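Side-chain contacts in response regulator (Caulobacter vibrioides, PDB 3N0R), which probably relieves anti-sigma inhibition in the general stress response, its sigma-like domain sequestering an anti-sigma factor under the control of a phosphorylatable receiver domain: residues 33-38 against 50-55; 71-76 against 126-131; 79-84 against 134-139; 235-240 against 268-273. The protein carries 1 engineered substitution. All coordinates share one frame; numbering follows the deposited sequence. Where two conformers were deposited one is given.

From the N terminus, interaction 1 comes first, folding helix 45-60 back on helix 31-42 within the sigma2-like part through a short connection. Interactions 2 and 3 follow in series with it. Both join helix 72-84 to the turn and helix at 126-137, and because their segments alternate along the chain they cross, binding the sigma2-like part to the sigma4-like part. Interaction 1 touches both of them, so these three form one cluster. Interaction 4 closes last, inside the receiver domain, where it lays helix 264-277 against strand 236-240. Its centre lies about 18 Å from that of interaction 1, and it touches none of the others.

Interaction 1 (33-38 against 50-55); sequences YIRRYA and HYVRVA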
loop_
_atom_site.group_PDB
_atom_site.type_symbol
_atom_site.label_atom_id
_atom_site.label_comp_id
_atom_site.label_asym_id
_atom_site.label_seq_id
_atom_site.Cartn_x
_atom_site.Cartn_y
_atom_site.Cartn_z
ATOM N N TYR A 33 0.810 3.645 9.446
ATOM C CA TYR A 33 -0.150 3.060 8.524
ATOM C C TYR A 33 -0.615 4.008 7.429
ATOM O O TYR A 33 -0.866 3.581 6.297
ATOM C CB TYR A 33 -1.293 2.390 9.286
ATOM C CG TYR A 33 -0.711 1.394 10.252
ATOM C CD1 TYR A 33 -0.169 0.204 9.796
ATOM C CD2 TYR A 33 -0.621 1.682 11.609
ATOM C CE1 TYR A 33 0.395 -0.709 10.674
ATOM C CE2 TYR A 33 -0.057 0.790 12.492
ATOM C CZ TYR A 33 0.454 -0.407 12.019
ATOM O OH TYR A 33 1.022 -1.305 12.897
ATOM N N ILE A 34 -0.683 5.302 7.729
ATOM C CA ILE A 34 -0.959 6.245 6.654
ATOM C C ILE A 34 0.240 6.349 5.699
ATOM O O ILE A 34 0.048 6.562 4.516
ATOM C CB ILE A 34 -1.485 7.620 7.129
ATOM C CG1 ILE A 34 -2.094 8.374 5.943
ATOM C CG2 ILE A 34 -0.402 8.427 7.835
ATOM C CD1 ILE A 34 -2.875 9.603 6.336
ATOM N N ARG A 35 1.464 6.127 6.189
ATOM C CA ARG A 35 2.593 5.969 5.265
ATOM C C ARG A 35 2.391 4.757 4.355
ATOM O O ARG A 35 2.637 4.846 3.161
ATOM C CB ARG A 35 3.942 5.885 5.988
ATOM C CG ARG A 35 4.323 7.155 6.740
ATOM C CD ARG A 35 5.737 7.076 7.346
ATOM N NE ARG A 35 5.932 8.216 8.241
ATOM C CZ ARG A 35 5.878 8.177 9.568
ATOM N NH1 ARG A 35 5.732 7.029 10.219
ATOM N NH2 ARG A 35 5.988 9.307 10.254
ATOM N N ARG A 36 1.919 3.637 4.902
ATOM C CA ARG A 36 1.638 2.469 4.079
ATOM C C ARG A 36 0.645 2.814 2.966
ATOM O O ARG A 36 0.851 2.487 1.788
ATOM C CB ARG A 36 1.109 1.314 4.931
ATOM C CG ARG A 36 0.714 0.092 4.109
ATOM C CD ARG A 36 0.204 -1.021 4.988
ATOM N NE ARG A 36 -0.992 -0.612 5.714
ATOM C CZ ARG A 36 -1.432 -1.219 6.807
ATOM N NH1 ARG A 36 -0.766 -2.257 7.296
ATOM N NH2 ARG A 36 -2.525 -0.775 7.415
ATOM N N TYR A 37 -0.439 3.480 3.347
ATOM C CA TYR A 37 -1.443 3.920 2.383
ATOM C C TYR A 37 -0.828 4.811 1.306
ATOM O O TYR A 37 -1.039 4.594 0.108
ATOM C CB TYR A 37 -2.550 4.676 3.129
ATOM C CG TYR A 37 -3.593 5.350 2.260
ATOM C CD1 TYR A 37 -4.512 4.609 1.522
ATOM C CD2 TYR A 37 -3.685 6.733 2.210
ATOM C CE1 TYR A 37 -5.486 5.228 0.761
ATOM C CE2 TYR A 37 -4.652 7.364 1.438
ATOM C CZ TYR A 37 -5.554 6.603 0.723
ATOM O OH TYR A 37 -6.529 7.197 -0.036
ATOM N N ALA A 38 -0.095 5.837 1.731
ATOM C CA ALA A 38 0.427 6.834 0.806
ATOM C C ALA A 38 1.440 6.225 -0.157
ATOM O O ALA A 38 1.478 6.585 -1.335
ATOM C CB ALA A 38 1.028 8.006 1.571
ATOM N N HIS A 50 6.806 11.656 2.199
ATOM C CA HIS A 50 6.852 13.104 2.183
ATOM C C HIS A 50 5.452 13.682 2.382
ATOM O O HIS A 50 5.259 14.634 3.144
ATOM C CB HIS A 50 7.443 13.580 0.865
ATOM C CG HIS A 50 7.669 15.056 0.808
ATOM N ND1 HIS A 50 7.584 15.767 -0.365
ATOM C CD2 HIS A 50 8.004 15.951 1.769
ATOM C CE1 HIS A 50 7.848 17.042 -0.128
ATOM N NE2 HIS A 50 8.116 17.178 1.159
ATOM N N TYR A 51 4.468 13.108 1.691
ATOM C CA TYR A 51 3.116 13.644 1.784
ATOM C C TYR A 51 2.598 13.515 3.222
ATOM O O TYR A 51 1.920 14.417 3.736
ATOM C CB TYR A 51 2.177 12.938 0.800
ATOM C CG TYR A 51 2.408 13.249 -0.669
ATOM C CD1 TYR A 51 3.423 14.109 -1.090
ATOM C CD2 TYR A 51 1.591 12.680 -1.637
ATOM C CE1 TYR A 51 3.610 14.384 -2.435
ATOM C CE2 TYR A 51 1.778 12.946 -2.975
ATOM C CZ TYR A 51 2.786 13.803 -3.368
ATOM O OH TYR A 51 2.980 14.066 -4.708
ATOM N N VAL A 52 2.920 12.398 3.872
ATOM C CA VAL A 52 2.526 12.222 5.257
ATOM C C VAL A 52 3.234 13.232 6.177
ATOM O O VAL A 52 2.610 13.823 7.063
ATOM C CB VAL A 52 2.782 10.782 5.734
ATOM C CG1 VAL A 52 2.604 10.673 7.247
ATOM C CG2 VAL A 52 1.865 9.823 5.003
ATOM N N ARG A 53 4.533 13.439 5.972
ATOM C CA ARG A 53 5.282 14.370 6.805
ATOM C C ARG A 53 4.692 15.780 6.721
ATOM O O ARG A 53 4.569 16.474 7.736
ATOM C CB ARG A 53 6.759 14.372 6.411
ATOM C CG ARG A 53 7.647 15.144 7.373
ATOM C CD ARG A 53 9.116 14.982 7.020
ATOM N NE ARG A 53 9.436 15.519 5.698
ATOM C CZ ARG A 53 9.724 16.797 5.464
ATOM N NH1 ARG A 53 9.723 17.673 6.459
ATOM N NH2 ARG A 53 10.012 17.202 4.233
ATOM N N VAL A 54 4.320 16.202 5.515
ATOM C CA VAL A 54 3.722 17.518 5.325
ATOM C C VAL A 54 2.405 17.628 6.099
ATOM O O VAL A 54 2.154 18.638 6.771
ATOM C CB VAL A 54 3.492 17.802 3.834
ATOM C CG1 VAL A 54 2.576 19.020 3.650
ATOM C CG2 VAL A 54 4.840 17.996 3.120
ATOM N N ALA A 55 1.559 16.598 6.016
ATOM C CA ALA A 55 0.291 16.618 6.751
ATOM C C ALA A 55 0.529 16.688 8.266
ATOM O O ALA A 55 -0.142 17.445 8.982
ATOM C CB ALA A 55 -0.545 15.397 6.397
#
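V52 is the hub of this helix pair: its two methyls, CG1 and CG2, pack against I34, R35 and A38. With CG1 anti to the backbone N (chi1 170°), the valine splays one branch toward I34 and R35 while the other also meets A38. CG1 lies 3.8 Å from I34 CG2, the isoleucine methyl held in the crowded position between its own backbone N and carbonyl carbon. The longer I34 branch, CG1 to CD1, extends elsewhere, so only the short methyl serves V52. R35 takes part with its aliphatic root: its CG is 3.9 Å from V52 CG1, and the side chain passes the valine at about a right angle. From there it runs extended to NE, and its NH1 bonds to L247 O, while the guanidinium still passes obliquely beside V52 CG1. A38 CB sits 4.0 Å from V52 CG2, and that same methyl rests 3.8 Å from I34 O, a backbone oxygen already used within helix 31-42. The helix segments approach to 9.4 Å at an angle of 134°, nearer antiparallel than parallel. Within the sigma2-like part, I34 continues onto Y77 and F80 of helix 72-84; Y51 packs on helix 104-112 and Y37 on helix 115-125, the latter in the sigma-like domain.

Interaction 2 (71-76 against 126-131); sequences SPRVAL and EGFTPT
R73 lays its guanidinium on one face of the F128 ring, the planes 23° apart and the centres 4.1 Å from each other, a stack that is also an off-centre cation-pi contact. The edge of the same guanidinium faces the carbonyl of E126, whose O lies almost in its plane and accepts from both terminal nitrogens. R73 NH2 to E126 O is 3.0 Å and lies in the carbonyl plane, on a lone pair; R73 NH1 to the same O is 2.9 Å, but tilted 29° from that plane. The E126 side chain, bent at chi2 (-58°), brings OE1 to 3.1 Å from R73 NH2 as a salt bridge. V74 CG2 meets the ring obliquely, 3.7 Å from F128 CE1, while Y77 meets F128 edge-to-face. S71 and T129 are N-caps of the two helices joined here, 72-84 and 130-137. E126 is divided between three partners: OE1 also bonds to Y77 OH, and OE2 forms a salt bridge with R36 of helix 31-42. The arginine charge is thus met by a carboxylate, a backbone oxygen just past the end of helix 115-125 and an aromatic face, which together fix the guanidinium's rotation.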
loop_
_atom_site.group_PDB
_atom_site.type_symbol
_atom_site.label_atom_id
_atom_site.label_comp_id
_atom_site.label_asym_id
_atom_site.label_seq_id
_atom_site.Cartn_x
_atom_site.Cartn_y
_atom_site.Cartn_z
ATOM N N SER A 71 -13.044 9.913 14.654
ATOM C CA SER A 71 -11.913 9.296 15.330
ATOM C C SER A 71 -10.642 9.954 14.810
ATOM O O SER A 71 -10.593 10.392 13.658
ATOM C CB SER A 71 -11.863 7.795 15.051
ATOM O OG SER A 71 -11.515 7.543 13.696
ATOM N N PRO A 72 -9.605 10.024 15.649
ATOM C CA PRO A 72 -8.365 10.625 15.152
ATOM C C PRO A 72 -7.839 9.950 13.883
ATOM O O PRO A 72 -7.308 10.649 13.022
ATOM C CB PRO A 72 -7.400 10.439 16.326
ATOM C CG PRO A 72 -8.292 10.451 17.532
ATOM C CD PRO A 72 -9.550 9.749 17.098
ATOM N N ARG A 73 -7.980 8.633 13.746
ATOM C CA ARG A 73 -7.476 7.967 12.548
ATOM C C ARG A 73 -8.212 8.463 11.300
ATOM O O ARG A 73 -7.586 8.850 10.313
ATOM C CB ARG A 73 -7.563 6.438 12.652
ATOM C CG ARG A 73 -6.762 5.743 11.553
ATOM C CD ARG A 73 -7.088 4.261 11.384
ATOM N NE ARG A 73 -6.197 3.678 10.383
ATOM C CZ ARG A 73 -6.486 2.629 9.617
ATOM N NH1 ARG A 73 -7.657 2.016 9.726
ATOM N NH2 ARG A 73 -5.592 2.196 8.737
ATOM N N VAL A 74 -9.538 8.459 11.348
ATOM C CA VAL A 74 -10.324 8.938 10.217
ATOM C C VAL A 74 -10.011 10.417 9.948
ATOM O O VAL A 74 -9.831 10.829 8.798
ATOM C CB VAL A 74 -11.826 8.711 10.435
ATOM C CG1 VAL A 74 -12.641 9.396 9.356
ATOM C CG2 VAL A 74 -12.124 7.214 10.482
ATOM N N ALA A 75 -9.953 11.217 11.011
ATOM C CA ALA A 75 -9.677 12.645 10.871
ATOM C C ALA A 75 -8.323 12.916 10.224
ATOM O O ALA A 75 -8.184 13.844 9.430
ATOM C CB ALA A 75 -9.771 13.345 12.215
ATOM N N LEU A 76 -7.318 12.119 10.575
ATOM C CA LEU A 76 -5.985 12.272 9.994
ATOM C C LEU A 76 -6.027 11.994 8.492
ATOM O O LEU A 76 -5.450 12.737 7.702
ATOM C CB LEU A 76 -5.009 11.314 10.674
ATOM C CG LEU A 76 -3.620 11.184 10.037
ATOM C CD1 LEU A 76 -2.906 12.523 9.962
ATOM C CD2 LEU A 76 -2.780 10.156 10.793
ATOM N N GLU A 126 -6.483 -0.469 4.091
ATOM C CA GLU A 126 -6.408 0.190 5.385
ATOM C C GLU A 126 -7.483 -0.260 6.373
ATOM O O GLU A 126 -7.399 0.042 7.559
ATOM C CB GLU A 126 -6.436 1.706 5.203
ATOM C CG GLU A 126 -5.229 2.207 4.408
ATOM C CD GLU A 126 -3.913 1.839 5.068
ATOM O OE1 GLU A 126 -3.774 2.131 6.271
ATOM O OE2 GLU A 126 -3.013 1.259 4.401
ATOM N N GLY A 127 -8.488 -0.986 5.891
ATOM C CA GLY A 127 -9.511 -1.538 6.760
ATOM C C GLY A 127 -10.564 -0.572 7.268
ATOM O O GLY A 127 -11.268 -0.886 8.224
ATOM N N PHE A 128 -10.708 0.591 6.641
ATOM C CA PHE A 128 -11.822 1.466 6.991
ATOM C C PHE A 128 -13.131 0.850 6.494
ATOM O O PHE A 128 -13.164 0.176 5.455
ATOM C CB PHE A 128 -11.645 2.851 6.362
ATOM C CG PHE A 128 -10.564 3.674 6.988
ATOM C CD1 PHE A 128 -10.709 4.154 8.276
ATOM C CD2 PHE A 128 -9.410 3.990 6.281
ATOM C CE1 PHE A 128 -9.721 4.928 8.855
ATOM C CE2 PHE A 128 -8.421 4.762 6.861
ATOM C CZ PHE A 128 -8.579 5.236 8.149
ATOM N N THR A 129 -14.218 1.097 7.215
ATOM C CA THR A 129 -15.541 0.749 6.702
ATOM C C THR A 129 -15.890 1.700 5.554
ATOM O O THR A 129 -15.296 2.779 5.432
ATOM C CB THR A 129 -16.610 0.905 7.787
ATOM O OG1 THR A 129 -16.737 2.293 8.113
ATOM C CG2 THR A 129 -16.234 0.120 9.029
ATOM N N PRO A 130 -16.857 1.315 4.703
ATOM C CA PRO A 130 -17.283 2.242 3.650
ATOM C C PRO A 130 -17.759 3.587 4.215
ATOM O O PRO A 130 -17.475 4.625 3.627
ATOM C CB PRO A 130 -18.421 1.487 2.951
ATOM C CG PRO A 130 -18.091 0.036 3.187
ATOM C CD PRO A 130 -17.481 -0.013 4.565
ATOM N N THR A 131 -18.447 3.585 5.350
ATOM C CA THR A 131 -18.867 4.851 5.958
ATOM C C THR A 131 -17.674 5.717 6.384
ATOM O O THR A 131 -17.674 6.936 6.201
ATOM C CB THR A 131 -19.794 4.611 7.158
ATOM O OG1 THR A 131 -20.993 3.983 6.697
ATOM C CG2 THR A 131 -20.166 5.926 7.827
#

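Interaction 3 (79-84 against 134-139); sequences VFHAIW and AQILDC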
loop_
_atom_site.group_PDB
_atom_site.type_symbol
_atom_site.label_atom_id
_atom_site.label_comp_id
_atom_site.label_asym_id
_atom_site.label_seq_id
_atom_site.Cartn_x
_atom_site.Cartn_y
_atom_site.Cartn_z
ATOM N N VAL A 79 -7.631 14.893 6.653
ATOM C CA VAL A 79 -6.679 15.986 6.473
ATOM C C VAL A 79 -5.711 15.682 5.324
ATOM O O VAL A 79 -5.448 16.536 4.476
ATOM C CB VAL A 79 -5.928 16.277 7.790
ATOM C CG1 VAL A 79 -4.666 17.082 7.532
ATOM C CG2 VAL A 79 -6.868 17.001 8.760
ATOM N N PHE A 80 -5.184 14.459 5.294
ATOM C CA PHE A 80 -4.288 14.049 4.218
ATOM C C PHE A 80 -4.961 14.240 2.852
ATOM O O PHE A 80 -4.359 14.755 1.915
ATOM C CB PHE A 80 -3.898 12.586 4.422
ATOM C CG PHE A 80 -2.922 12.066 3.401
ATOM C CD1 PHE A 80 -3.374 11.563 2.186
ATOM C CD2 PHE A 80 -1.553 12.089 3.643
ATOM C CE1 PHE A 80 -2.485 11.081 1.244
ATOM C CE2 PHE A 80 -0.654 11.594 2.707
ATOM C CZ PHE A 80 -1.111 11.108 1.504
ATOM N N HIS A 81 -6.229 13.843 2.756
ATOM C CA HIS A 81 -6.976 13.997 1.513
ATOM C C HIS A 81 -7.251 15.452 1.142
ATOM O O HIS A 81 -7.236 15.807 -0.034
ATOM C CB HIS A 81 -8.272 13.197 1.586
ATOM C CG HIS A 81 -8.097 11.762 1.223
ATOM N ND1 HIS A 81 -8.694 11.222 0.106
ATOM C CD2 HIS A 81 -7.373 10.764 1.787
ATOM C CE1 HIS A 81 -8.354 9.951 -0.005
ATOM N NE2 HIS A 81 -7.537 9.647 0.988
ATOM N N ALA A 82 -7.522 16.294 2.135
ATOM C CA ALA A 82 -7.714 17.726 1.881
ATOM C C ALA A 82 -6.449 18.352 1.288
ATOM O O ALA A 82 -6.515 19.169 0.363
ATOM C CB ALA A 82 -8.113 18.453 3.172
ATOM N N ILE A 83 -5.295 17.974 1.832
ATOM C CA ILE A 83 -4.032 18.531 1.371
ATOM C C ILE A 83 -3.658 18.020 -0.019
ATOM O O ILE A 83 -3.295 18.817 -0.882
ATOM C CB ILE A 83 -2.883 18.247 2.364
ATOM C CG1 ILE A 83 -3.153 18.957 3.696
ATOM C CG2 ILE A 83 -1.551 18.685 1.785
ATOM C CD1 ILE A 83 -2.229 18.526 4.836
ATOM N N TRP A 84 -3.768 16.706 -0.236
ATOM C CA TRP A 84 -3.154 16.076 -1.404
ATOM C C TRP A 84 -4.098 15.605 -2.503
ATOM O O TRP A 84 -3.670 15.492 -3.652
ATOM C CB TRP A 84 -2.264 14.896 -0.972
ATOM C CG TRP A 84 -1.112 15.312 -0.114
ATOM C CD1 TRP A 84 -0.959 15.100 1.230
ATOM C CD2 TRP A 84 0.040 16.041 -0.542
ATOM N NE1 TRP A 84 0.219 15.664 1.659
ATOM C CE2 TRP A 84 0.851 16.249 0.589
ATOM C CE3 TRP A 84 0.459 16.545 -1.778
ATOM C CZ2 TRP A 84 2.067 16.936 0.518
ATOM C CZ3 TRP A 84 1.661 17.232 -1.846
ATOM C CH2 TRP A 84 2.450 17.422 -0.707
ATOM N N ALA A 134 -16.113 7.183 3.319
ATOM C CA ALA A 134 -16.928 8.292 2.846
ATOM C C ALA A 134 -16.579 9.611 3.539
ATOM O O ALA A 134 -16.585 10.665 2.904
ATOM C CB ALA A 134 -18.406 7.969 3.020
ATOM N N GLN A 135 -16.275 9.562 4.834
ATOM C CA GLN A 135 -15.852 10.755 5.578
ATOM C C GLN A 135 -14.523 11.261 5.062
ATOM O O GLN A 135 -14.291 12.460 4.965
ATOM C CB GLN A 135 -15.672 10.469 7.069
ATOM C CG GLN A 135 -16.814 9.756 7.726
ATOM C CD GLN A 135 -18.146 10.385 7.409
ATOM O OE1 GLN A 135 -18.323 11.603 7.513
ATOM N NE2 GLN A 135 -19.100 9.557 7.025
ATOM N N ILE A 136 -13.638 10.330 4.739
ATOM C CA ILE A 136 -12.305 10.685 4.278
ATOM C C ILE A 136 -12.365 11.315 2.895
ATOM O O ILE A 136 -11.674 12.303 2.622
ATOM C CB ILE A 136 -11.389 9.451 4.295
ATOM C CG1 ILE A 136 -11.173 8.988 5.743
ATOM C CG2 ILE A 136 -10.058 9.749 3.611
ATOM C CD1 ILE A 136 -10.599 7.601 5.875
ATOM N N LEU A 137 -13.208 10.746 2.035
ATOM C CA LEU A 137 -13.366 11.201 0.654
ATOM C C LEU A 137 -14.353 12.358 0.526
ATOM O O LEU A 137 -14.446 12.977 -0.532
ATOM C CB LEU A 137 -13.844 10.037 -0.217
ATOM C CG LEU A 137 -12.827 8.909 -0.352
ATOM C CD1 LEU A 137 -13.518 7.647 -0.848
ATOM C CD2 LEU A 137 -11.714 9.331 -1.286
ATOM N N ASP A 138 -15.104 12.636 1.589
ATOM C CA ASP A 138 -16.149 13.663 1.554
ATOM C C ASP A 138 -17.219 13.358 0.499
ATOM O O ASP A 138 -17.548 14.202 -0.338
ATOM C CB ASP A 138 -15.532 15.049 1.331
ATOM C CG ASP A 138 -16.500 16.178 1.630
ATOM O OD1 ASP A 138 -17.513 15.940 2.323
ATOM O OD2 ASP A 138 -16.239 17.311 1.177
ATOM N N CYS A 139 -17.768 12.148 0.549
ATOM C CA CYS A 139 -18.837 11.756 -0.359
ATOM C C CYS A 139 -19.859 10.930 0.404
ATOM O O CYS A 139 -19.677 10.653 1.586
ATOM C CB CYS A 139 -18.273 10.963 -1.549
ATOM S SG CYS A 139 -17.563 9.351 -1.136
#
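H81 presents a flat imidazole face to I136, whose CG2 methyl rides over it. The methyl is 3.6 Å from the ring centroid and only 18° off the ring normal, a CH-pi contact, and it comes nearest at the CD2 side, with H81 CD2 to I136 CG2 at 3.4 Å. I136 can do this because CG2 stands anti to its backbone N, while CG1 leads off in another direction. L137 approaches from a second quarter. Its CB points away from helix 72-84, yet the side chain turns back, and CD2 reaches 3.6 Å from H81 CE1, oblique to the ring. The I136 carbonyl comes in at the root of the histidine, its O 3.7 Å from H81 CB. Helix 130-137 probably corresponds to the first helix of the helix-turn-helix seen in region 4 of sigma factors, and it ends in a Schellman motif. D138 takes the left-handed conformation (phi 60°), C139 N bonds to A134 O at 3.0 Å, and the accompanying D138 N to Q135 O bond is weak. The contact sets this helix against helix 72-84 of the sigma2-like part. Near the imidazole, helix 115-125 contributes Q118, which touches both H81 and L137, and L122, which lies against I136. The polar end of the histidine goes a different way: H81 NE2 is hydrogen-bonded to Y37 OH, linking the ring to helix 31-42 and holding its rotation while I136 covers one face.

Interaction 4 (235-240 against 268-273); sequences PVIFIT and KAAIGQ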
loop_
_atom_site.group_PDB
_atom_site.type_symbol
_atom_site.label_atom_id
_atom_site.label_comp_id
_atom_site.label_asym_id
_atom_site.label_seq_id
_atom_site.Cartn_x
_atom_site.Cartn_y
_atom_site.Cartn_z
ATOM N N PRO A 235 8.270 -6.010 -9.597
ATOM C CA PRO A 235 7.834 -5.494 -8.297
ATOM C C PRO A 235 7.990 -6.524 -7.183
ATOM O O PRO A 235 7.803 -7.721 -7.404
ATOM C CB PRO A 235 6.352 -5.170 -8.523
ATOM C CG PRO A 235 5.935 -6.070 -9.636
ATOM C CD PRO A 235 7.142 -6.223 -10.519
ATOM N N VAL A 236 8.343 -6.038 -5.995
ATOM C CA VAL A 236 8.487 -6.865 -4.809
ATOM C C VAL A 236 7.581 -6.339 -3.709
ATOM O O VAL A 236 7.553 -5.142 -3.432
ATOM C CB VAL A 236 9.944 -6.895 -4.302
ATOM C CG1 VAL A 236 10.070 -7.807 -3.069
ATOM C CG2 VAL A 236 10.885 -7.352 -5.413
ATOM N N ILE A 237 6.823 -7.247 -3.109
ATOM C CA ILE A 237 6.012 -6.941 -1.944
ATOM C C ILE A 237 6.631 -7.665 -0.758
ATOM O O ILE A 237 6.874 -8.873 -0.814
ATOM C CB ILE A 237 4.570 -7.422 -2.130
ATOM C CG1 ILE A 237 3.951 -6.797 -3.390
ATOM C CG2 ILE A 237 3.748 -7.115 -0.888
ATOM C CD1 ILE A 237 2.580 -7.341 -3.730
ATOM N N PHE A 238 6.900 -6.936 0.319
ATOM C CA PHE A 238 7.513 -7.541 1.495
ATOM C C PHE A 238 6.482 -8.012 2.502
ATOM O O PHE A 238 5.471 -7.355 2.732
ATOM C CB PHE A 238 8.536 -6.593 2.108
ATOM C CG PHE A 238 9.739 -6.405 1.238
ATOM C CD1 PHE A 238 10.800 -7.291 1.304
ATOM C CD2 PHE A 238 9.785 -5.378 0.309
ATOM C CE1 PHE A 238 11.903 -7.135 0.479
ATOM C CE2 PHE A 238 10.883 -5.216 -0.517
ATOM C CZ PHE A 238 11.944 -6.091 -0.428
ATOM N N ILE A 239 6.766 -9.173 3.081
ATOM C CA ILE A 239 5.905 -9.796 4.071
ATOM C C ILE A 239 6.550 -9.661 5.449
ATOM O O ILE A 239 7.726 -9.977 5.611
ATOM C CB ILE A 239 5.747 -11.303 3.770
ATOM C CG1 ILE A 239 5.064 -11.535 2.419
ATOM C CG2 ILE A 239 5.000 -12.002 4.901
ATOM C CD1 ILE A 239 5.249 -12.964 1.893
ATOM N N THR A 240 5.783 -9.197 6.438
ATOM C CA THR A 240 6.311 -9.037 7.791
ATOM C C THR A 240 5.213 -9.122 8.850
ATOM O O THR A 240 4.055 -8.771 8.596
ATOM C CB THR A 240 7.054 -7.686 7.950
ATOM O OG1 THR A 240 7.497 -7.539 9.305
ATOM C CG2 THR A 240 6.143 -6.520 7.585
ATOM N N LYS A 268 -4.962 -8.640 -1.791
ATOM C CA LYS A 268 -5.510 -8.204 -3.073
ATOM C C LYS A 268 -5.094 -6.769 -3.366
ATOM O O LYS A 268 -4.693 -6.444 -4.483
ATOM C CB LYS A 268 -7.040 -8.309 -3.110
ATOM C CG LYS A 268 -7.648 -7.648 -4.350
ATOM C CD LYS A 268 -9.168 -7.795 -4.426
ATOM C CE LYS A 268 -9.576 -9.184 -4.893
ATOM N NZ LYS A 268 -10.851 -9.164 -5.663
ATOM N N ALA A 269 -5.197 -5.907 -2.358
ATOM C CA ALA A 269 -4.863 -4.499 -2.551
ATOM C C ALA A 269 -3.377 -4.301 -2.848
ATOM O O ALA A 269 -3.031 -3.545 -3.755
ATOM C CB ALA A 269 -5.286 -3.670 -1.336
ATOM N N ALA A 270 -2.502 -4.943 -2.078
ATOM C CA ALA A 270 -1.069 -4.768 -2.277
ATOM C C ALA A 270 -0.629 -5.302 -3.640
ATOM O O ALA A 270 0.121 -4.644 -4.361
ATOM C CB ALA A 270 -0.287 -5.422 -1.152
ATOM N N ILE A 271 -1.091 -6.495 -3.991
ATOM C CA ILE A 271 -0.785 -7.053 -5.302
ATOM C C ILE A 271 -1.375 -6.179 -6.409
ATOM O O ILE A 271 -0.713 -5.909 -7.413
ATOM C CB ILE A 271 -1.277 -8.507 -5.417
ATOM C CG1 ILE A 271 -0.457 -9.399 -4.482
ATOM C CG2 ILE A 271 -1.212 -8.995 -6.867
ATOM C CD1 ILE A 271 -0.931 -10.838 -4.418
ATOM N N GLY A 272 -2.609 -5.716 -6.220
ATOM C CA GLY A 272 -3.236 -4.841 -7.194
ATOM C C GLY A 272 -2.427 -3.593 -7.486
ATOM O O GLY A 272 -2.321 -3.170 -8.645
ATOM N N GLN A 273 -1.866 -2.979 -6.448
ATOM C CA GLN A 273 -1.046 -1.780 -6.645
ATOM C C GLN A 273 0.302 -2.097 -7.270
ATOM O O GLN A 273 0.751 -1.381 -8.169
ATOM C CB GLN A 273 -0.854 -1.018 -5.337
ATOM C CG GLN A 273 -2.148 -0.415 -4.813
ATOM C CD GLN A 273 -2.805 0.482 -5.831
ATOM O OE1 GLN A 273 -3.738 0.071 -6.524
ATOM N NE2 GLN A 273 -2.312 1.716 -5.949
#
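I237 meets A270 and I271 in the buried layer between sheet and helix of the receiver domain, a doubly wound alpha/beta fold with a parallel five-stranded sheet in the order 2-1-3-4-5. Strand 236-240 is the fourth of these, and helix 264-277, which ends the fold, packs on it with the CA atoms of I237 and A270 7.4 Å apart. The close part of the contact belongs to one methyl. I237 places CG1 anti to the carbonyl carbon (chi1 -57°) and extends on through chi2 (174°), so CD1 leaves the strand and reaches the helix surface. There it lies 3.7 Å from I271 CG1 and equally near the backbone at I271 CA. The fit slackens at the A270 methyl, where I237 CD1 to A270 CB is 4.3 Å. Neighbouring strands line the same core: L210 and I258 touch I237, I258 also touches A270, and L208 meets I271. On the opposite side of the strand, V236 and F238 turn from the helix and are partly exposed, with V236 CG1 over one face of the F238 ring. Farther round the helix, A269 packs on F120 and L125 of the sigma-like domain, while partly exposed K268 forms a salt bridge with D156. Beside the apolar spot, I237 CD1 also rests 3.7 Å from A270 O, the helix carbonyl oxygen.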